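Local structure of putative nucleoprotein (Infectious salmon anemia virus, 4EWC) at residues Asn285-Ala298 and Cys311-Arg323. The protein encapsidates the negative-strand viral RNA, shielding it from nucleases and forming the ribonucleoprotein that serves as template for transcription and replication. Numbering follows the deposited sequence.
Sequences NGFNASYTTLAEGA and CGGVALDLMGMKR
Leu294 O accepts the backbone N-H of Ala315 at 2.9 Å, tying Leu294, in the 3-10 segment 289-294, to helix 315-326, while the loop 285-298 arches over that helix and meets it again farther along, at Phe287. Beside the bond, Leu294 CB and Ala295 CB both rest on Ala315 CB, and the methyl of Ala298, the last residue of the type II turn that begins at Ala295, touches Leu316 CD2 at 3.8 Å.

The other foot of the arch is formed by Phe287 and Asn285. With CG anti to its carbonyl carbon (chi1 -72°), the Phe287 ring drops onto the helix, its CE1 close to Met319 CG and 3.6 Å from Lys322 CD; the selenium of Met319, a selenomethionine, makes an oblique Met-aromatic contact, 5.5 Å from the ring centroid. Lys322, fully extended, runs alongside the ring, the two chains heading opposite ways, and its NZ bonds Asn285 O at 2.9 Å, in the carbonyl plane on a lone pair. This ties the helix to the loop where a Schellman motif at Gly286 ends helix 279-284, whose Met281 O receives Asn285 ND2.

The crest, at Ala289, packs on Trp514 of the second subunit, and on the flank Thr293 OG1 hydrogen-bonds Asn517 OD1 of that chain. Within the helical-bundle region, helix 369-381 packs on Leu294 and Leu318, and helix 334-346 lies against Asp317 and Met321.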
ATOM      1  N   ASN A 285       7.843 -15.194  26.420  1.00 62.74           N
ATOM      2  CA  ASN A 285       7.872 -16.644  26.282  1.00 60.70           C
ATOM      3  C   ASN A 285       9.042 -17.105  25.425  1.00 59.44           C
ATOM      4  O   ASN A 285       9.194 -18.292  25.156  1.00 56.16           O
ATOM      5  CB  ASN A 285       6.545 -17.163  25.731  1.00 63.19           C
ATOM      6  CG  ASN A 285       5.438 -17.141  26.769  1.00 63.81           C
ATOM      7  OD1 ASN A 285       5.026 -18.188  27.276  1.00 65.05           O
ATOM      8  ND2 ASN A 285       4.960 -15.941  27.102  1.00 60.50           N
ATOM      9  N   GLY A 286       9.867 -16.154  25.001  1.00 59.05           N
ATOM     10  CA  GLY A 286      11.071 -16.475  24.273  1.00 60.05           C
ATOM     11  C   GLY A 286      10.849 -16.710  22.798  1.00 61.39           C
ATOM     12  O   GLY A 286      11.625 -17.420  22.148  1.00 61.05           O
ATOM     13  N   PHE A 287       9.786 -16.119  22.263  1.00 59.26           N
ATOM     14  CA  PHE A 287       9.547 -16.169  20.827  1.00 52.86           C
ATOM     15  C   PHE A 287       9.939 -14.840  20.232  1.00 51.05           C
ATOM     16  O   PHE A 287       9.761 -13.778  20.850  1.00 47.94           O
ATOM     17  CB  PHE A 287       8.088 -16.444  20.522  1.00 51.07           C
ATOM     18  CG  PHE A 287       7.662 -17.857  20.812  1.00 55.85           C
ATOM     19  CD1 PHE A 287       7.486 -18.287  22.114  1.00 53.84           C
ATOM     20  CD2 PHE A 287       7.410 -18.751  19.780  1.00 48.90           C
ATOM     21  CE1 PHE A 287       7.091 -19.570  22.374  1.00 56.08           C
ATOM     22  CE2 PHE A 287       7.005 -20.036  20.046  1.00 48.00           C
ATOM     23  CZ  PHE A 287       6.846 -20.450  21.339  1.00 52.02           C
ATOM     24  N   ASN A 288      10.496 -14.906  19.032  1.00 47.90           N
ATOM     25  CA  ASN A 288      10.778 -13.705  18.285  1.00 47.14           C
ATOM     26  C   ASN A 288       9.491 -12.897  18.113  1.00 51.23           C
ATOM     27  O   ASN A 288       8.431 -13.446  17.798  1.00 49.05           O
ATOM     28  CB  ASN A 288      11.339 -14.066  16.920  1.00 48.68           C
ATOM     29  CG  ASN A 288      11.897 -12.866  16.199  1.00 57.49           C
ATOM     30  OD1 ASN A 288      11.159 -11.935  15.833  1.00 53.18           O
ATOM     31  ND2 ASN A 288      13.210 -12.877  15.975  1.00 59.74           N
ATOM     32  N   ALA A 289       9.583 -11.593  18.320  1.00 50.16           N
ATOM     33  CA  ALA A 289       8.431 -10.709  18.150  1.00 50.34           C
ATOM     34  C   ALA A 289       7.697 -10.849  16.801  1.00 47.13           C
ATOM     35  O   ALA A 289       6.513 -10.584  16.723  1.00 47.18           O
ATOM     36  CB  ALA A 289       8.860  -9.251  18.372  1.00 50.34           C
ATOM     37  N   SER A 290       8.400 -11.260  15.751  1.00 48.08           N
ATOM     38  CA  SER A 290       7.790 -11.415  14.430  1.00 48.54           C
ATOM     39  C   SER A 290       6.657 -12.455  14.408  1.00 46.99           C
ATOM     40  O   SER A 290       5.748 -12.375  13.588  1.00 48.47           O
ATOM     41  CB  SER A 290       8.837 -11.782  13.373  1.00 49.07           C
ATOM     42  OG  SER A 290       9.854 -10.800  13.278  1.00 52.69           O
ATOM     43  N   TYR A 291       6.721 -13.414  15.327  1.00 44.75           N
ATOM     44  CA  TYR A 291       5.712 -14.449  15.469  1.00 45.14           C
ATOM     45  C   TYR A 291       4.444 -13.975  16.156  1.00 48.17           C
ATOM     46  O   TYR A 291       3.572 -14.784  16.481  1.00 48.91           O
ATOM     47  CB  TYR A 291       6.278 -15.632  16.260  1.00 49.37           C
ATOM     48  CG  TYR A 291       7.488 -16.233  15.611  1.00 47.45           C
ATOM     49  CD1 TYR A 291       7.526 -16.426  14.235  1.00 43.85           C
ATOM     50  CD2 TYR A 291       8.605 -16.576  16.364  1.00 49.78           C
ATOM     51  CE1 TYR A 291       8.623 -16.950  13.632  1.00 50.08           C
ATOM     52  CE2 TYR A 291       9.725 -17.103  15.763  1.00 49.34           C
ATOM     53  CZ  TYR A 291       9.731 -17.289  14.398  1.00 52.72           C
ATOM     54  OH  TYR A 291      10.841 -17.821  13.794  1.00 50.80           O
ATOM     55  N   THR A 292       4.339 -12.672  16.399  1.00 50.45           N
ATOM     56  CA  THR A 292       3.152 -12.123  17.059  1.00 46.49           C
ATOM     57  C   THR A 292       1.935 -12.329  16.173  1.00 44.18           C
ATOM     58  O   THR A 292       0.850 -12.609  16.664  1.00 45.23           O
ATOM     59  CB  THR A 292       3.318 -10.640  17.392  1.00 51.07           C
ATOM     60  OG1 THR A 292       4.488 -10.471  18.206  1.00 55.78           O
ATOM     61  CG2 THR A 292       2.092 -10.105  18.159  1.00 45.60           C
ATOM     62  N   THR A 293       2.134 -12.240  14.861  1.00 48.79           N
ATOM     63  CA  THR A 293       1.043 -12.447  13.913  1.00 44.19           C
ATOM     64  C   THR A 293       0.398 -13.830  14.034  1.00 41.83           C
ATOM     65  O   THR A 293      -0.705 -14.048  13.553  1.00 48.34           O
ATOM     66  CB  THR A 293       1.467 -12.164  12.445  1.00 47.88           C
ATOM     67  OG1 THR A 293       2.392 -13.158  11.993  1.00 47.71           O
ATOM     68  CG2 THR A 293       2.102 -10.767  12.326  1.00 48.29           C
ATOM     69  N   LEU A 294       1.069 -14.748  14.716  1.00 42.58           N
ATOM     70  CA  LEU A 294       0.515 -16.068  14.960  1.00 40.71           C
ATOM     71  C   LEU A 294      -0.291 -16.146  16.252  1.00 42.01           C
ATOM     72  O   LEU A 294      -0.717 -17.236  16.654  1.00 41.01           O
ATOM     73  CB  LEU A 294       1.623 -17.118  14.998  1.00 42.84           C
ATOM     74  CG  LEU A 294       2.532 -17.125  13.769  1.00 44.95           C
ATOM     75  CD1 LEU A 294       3.670 -18.114  13.981  1.00 40.79           C
ATOM     76  CD2 LEU A 294       1.743 -17.408  12.496  1.00 38.60           C
ATOM     77  N   ALA A 295      -0.518 -14.998  16.891  1.00 41.77           N
ATOM     78  CA  ALA A 295      -1.212 -14.982  18.171  1.00 41.87           C
ATOM     79  C   ALA A 295      -2.610 -14.360  18.115  1.00 44.65           C
ATOM     80  O   ALA A 295      -3.115 -13.913  19.146  1.00 47.27           O
ATOM     81  CB  ALA A 295      -0.374 -14.281  19.214  1.00 38.94           C
ATOM     82  N   GLU A 296      -3.237 -14.332  16.937  1.00 40.33           N
ATOM     83  CA  GLU A 296      -4.579 -13.768  16.831  1.00 44.30           C
ATOM     84  C   GLU A 296      -5.546 -14.441  17.815  1.00 46.10           C
ATOM     85  O   GLU A 296      -5.489 -15.643  18.016  1.00 47.21           O
ATOM     86  CB  GLU A 296      -5.114 -13.822  15.391  1.00 43.11           C
ATOM     87  CG  GLU A 296      -5.687 -15.156  14.952  1.00 42.80           C
ATOM     88  CD  GLU A 296      -5.869 -15.243  13.443  1.00 47.27           C
ATOM     89  OE1 GLU A 296      -7.031 -15.170  12.937  1.00 42.01           O
ATOM     90  OE2 GLU A 296      -4.826 -15.373  12.762  1.00 42.74           O
ATOM     91  N   GLY A 297      -6.389 -13.651  18.466  1.00 41.41           N
ATOM     92  CA  GLY A 297      -7.448 -14.183  19.307  1.00 41.32           C
ATOM     93  C   GLY A 297      -6.999 -14.866  20.580  1.00 48.11           C
ATOM     94  O   GLY A 297      -7.802 -15.513  21.258  1.00 48.14           O
ATOM     95  N   ALA A 298      -5.717 -14.722  20.905  1.00 47.10           N
ATOM     96  CA  ALA A 298      -5.146 -15.228  22.162  1.00 48.76           C
ATOM     97  C   ALA A 298      -5.984 -14.956  23.448  1.00 53.16           C
ATOM     98  O   ALA A 298      -5.952 -15.743  24.397  1.00 53.33           O
ATOM     99  CB  ALA A 298      -3.733 -14.710  22.324  1.00 45.33           C
ATOM    100  N   CYS A 311      -9.997 -20.685  16.041  1.00 47.15           N
ATOM    101  CA  CYS A 311     -10.244 -19.238  16.144  1.00 48.61           C
ATOM    102  C   CYS A 311      -9.065 -18.563  16.859  1.00 51.10           C
ATOM    103  O   CYS A 311      -8.938 -17.327  16.879  1.00 45.85           O
ATOM    104  CB  CYS A 311     -11.522 -18.963  16.933  1.00 49.74           C
ATOM    105  SG  CYS A 311     -13.051 -19.418  16.110  1.00 51.42           S
ATOM    106  N   GLY A 312      -8.203 -19.410  17.423  1.00 50.40           N
ATOM    107  CA  GLY A 312      -7.236 -19.007  18.412  1.00 46.20           C
ATOM    108  C   GLY A 312      -5.819 -18.692  17.988  1.00 53.90           C
ATOM    109  O   GLY A 312      -5.094 -18.065  18.753  1.00 63.13           O
ATOM    110  N   GLY A 313      -5.373 -19.110  16.814  1.00 51.44           N
ATOM    111  CA  GLY A 313      -4.022 -18.720  16.404  1.00 48.50           C
ATOM    112  C   GLY A 313      -2.935 -19.641  16.954  1.00 49.28           C
ATOM    113  O   GLY A 313      -2.814 -19.828  18.166  1.00 44.67           O
ATOM    114  N   VAL A 314      -2.131 -20.191  16.049  1.00 44.77           N
ATOM    115  CA  VAL A 314      -1.253 -21.312  16.353  1.00 45.46           C
ATOM    116  C   VAL A 314      -0.220 -21.081  17.478  1.00 49.78           C
ATOM    117  O   VAL A 314       0.182 -22.037  18.152  1.00 45.97           O
ATOM    118  CB  VAL A 314      -0.614 -21.897  15.042  1.00 43.47           C
ATOM    119  CG1 VAL A 314       0.565 -21.073  14.581  1.00 45.05           C
ATOM    120  CG2 VAL A 314      -0.272 -23.366  15.194  1.00 39.14           C
ATOM    121  N   ALA A 315       0.161 -19.821  17.708  1.00 47.73           N
ATOM    122  CA  ALA A 315       1.129 -19.475  18.755  1.00 48.53           C
ATOM    123  C   ALA A 315       0.754 -20.017  20.135  1.00 52.89           C
ATOM    124  O   ALA A 315       1.622 -20.285  20.970  1.00 54.88           O
ATOM    125  CB  ALA A 315       1.361 -17.971  18.827  1.00 40.70           C
ATOM    126  N   LEU A 316      -0.538 -20.174  20.375  1.00 49.41           N
ATOM    127  CA  LEU A 316      -1.013 -20.685  21.650  1.00 51.00           C
ATOM    128  C   LEU A 316      -0.556 -22.114  21.872  1.00 55.85           C
ATOM    129  O   LEU A 316      -0.111 -22.464  22.969  1.00 60.42           O
ATOM    130  CB  LEU A 316      -2.542 -20.603  21.723  1.00 55.00           C
ATOM    131  CG  LEU A 316      -3.171 -19.209  21.721  1.00 55.99           C
ATOM    132  CD1 LEU A 316      -4.664 -19.344  21.822  1.00 53.24           C
ATOM    133  CD2 LEU A 316      -2.632 -18.346  22.864  1.00 50.81           C
ATOM    134  N   ASP A 317      -0.663 -22.937  20.827  1.00 53.82           N
ATOM    135  CA  ASP A 317      -0.267 -24.344  20.913  1.00 54.69           C
ATOM    136  C   ASP A 317       1.239 -24.493  21.009  1.00 52.94           C
ATOM    137  O   ASP A 317       1.717 -25.366  21.696  1.00 54.94           O
ATOM    138  CB  ASP A 317      -0.721 -25.124  19.681  1.00 56.33           C
ATOM    139  CG  ASP A 317      -2.219 -25.159  19.522  1.00 59.24           C
ATOM    140  OD1 ASP A 317      -2.948 -25.217  20.537  1.00 64.18           O
ATOM    141  OD2 ASP A 317      -2.668 -25.127  18.362  1.00 65.03           O
ATOM    142  N   LEU A 318       1.971 -23.641  20.300  1.00 52.92           N
ATOM    143  CA  LEU A 318       3.404 -23.789  20.186  1.00 52.55           C
ATOM    144  C   LEU A 318       4.045 -23.409  21.499  1.00 58.86           C
ATOM    145  O   LEU A 318       5.009 -24.033  21.942  1.00 60.55           O
ATOM    146  CB  LEU A 318       3.966 -22.922  19.055  1.00 52.49           C
ATOM    147  CG  LEU A 318       3.392 -23.124  17.648  1.00 52.97           C
ATOM    148  CD1 LEU A 318       3.897 -22.061  16.695  1.00 56.49           C
ATOM    149  CD2 LEU A 318       3.714 -24.498  17.131  1.00 51.89           C
HETATM  150  N   MSE A 319       3.507 -22.365  22.116  1.00 59.98           N
HETATM  151  CA  MSE A 319       4.030 -21.875  23.377  1.00 58.88           C
HETATM  152  C   MSE A 319       3.760 -22.931  24.430  1.00 60.24           C
HETATM  153  O   MSE A 319       4.566 -23.154  25.333  1.00 60.91           O
HETATM  154  CB  MSE A 319       3.328 -20.582  23.772  1.00 58.81           C
HETATM  155  CG  MSE A 319       3.781 -19.349  23.042  1.00 59.72           C
HETATM  156 SE   MSE A 319       2.519 -17.914  23.469  0.70 63.59          SE
HETATM  157  CE  MSE A 319       2.400 -18.265  25.382  1.00 68.19           C
ATOM    158  N   GLY A 320       2.603 -23.569  24.309  1.00 56.07           N
ATOM    159  CA  GLY A 320       2.251 -24.657  25.197  1.00 63.04           C
ATOM    160  C   GLY A 320       3.251 -25.799  25.063  1.00 66.37           C
ATOM    161  O   GLY A 320       3.632 -26.423  26.056  1.00 66.28           O
HETATM  162  N   MSE A 321       3.677 -26.055  23.826  1.00 63.10           N
HETATM  163  CA  MSE A 321       4.617 -27.120  23.516  1.00 62.32           C
HETATM  164  C   MSE A 321       6.020 -26.812  24.027  1.00 66.46           C
HETATM  165  O   MSE A 321       6.732 -27.714  24.460  1.00 67.69           O
HETATM  166  CB  MSE A 321       4.666 -27.399  22.010  1.00 56.24           C
HETATM  167  CG  MSE A 321       3.577 -28.316  21.511  1.00 58.78           C
HETATM  168 SE   MSE A 321       3.571 -28.585  19.563  0.65 55.58          SE
HETATM  169  CE  MSE A 321       5.274 -29.561  19.434  1.00 66.12           C
ATOM    170  N   LYS A 322       6.419 -25.546  23.967  1.00 63.58           N
ATOM    171  CA  LYS A 322       7.756 -25.139  24.411  1.00 67.86           C
ATOM    172  C   LYS A 322       7.831 -25.166  25.934  1.00 74.11           C
ATOM    173  O   LYS A 322       8.835 -25.587  26.515  1.00 75.29           O
ATOM    174  CB  LYS A 322       8.094 -23.740  23.868  1.00 61.54           C
ATOM    175  CG  LYS A 322       9.403 -23.150  24.337  1.00 59.93           C
ATOM    176  CD  LYS A 322       9.557 -21.711  23.854  1.00 57.50           C
ATOM    177  CE  LYS A 322      10.947 -21.182  24.131  1.00 57.52           C
ATOM    178  NZ  LYS A 322      11.153 -19.808  23.594  1.00 66.27           N
ATOM    179  N   ARG A 323       6.747 -24.717  26.567  1.00 74.59           N
ATOM    180  CA  ARG A 323       6.681 -24.598  28.021  1.00 75.04           C
ATOM    181  C   ARG A 323       6.758 -25.968  28.663  1.00 78.54           C
ATOM    182  O   ARG A 323       7.471 -26.180  29.641  1.00 81.73           O
ATOM    183  CB  ARG A 323       5.380 -23.923  28.423  1.00 75.76           C
ATOM    184  CG  ARG A 323       5.143 -23.858  29.911  1.00 76.75           C
ATOM    185  CD  ARG A 323       3.754 -23.300  30.210  1.00 89.71           C
ATOM    186  NE  ARG A 323       3.448 -22.110  29.415  1.00 90.32           N
ATOM    187  CZ  ARG A 323       3.867 -20.875  29.702  1.00 96.03           C
ATOM    188  NH1 ARG A 323       4.627 -20.652  30.771  1.00 90.05           N
ATOM    189  NH2 ARG A 323       3.533 -19.857  28.914  1.00 86.84           N
TER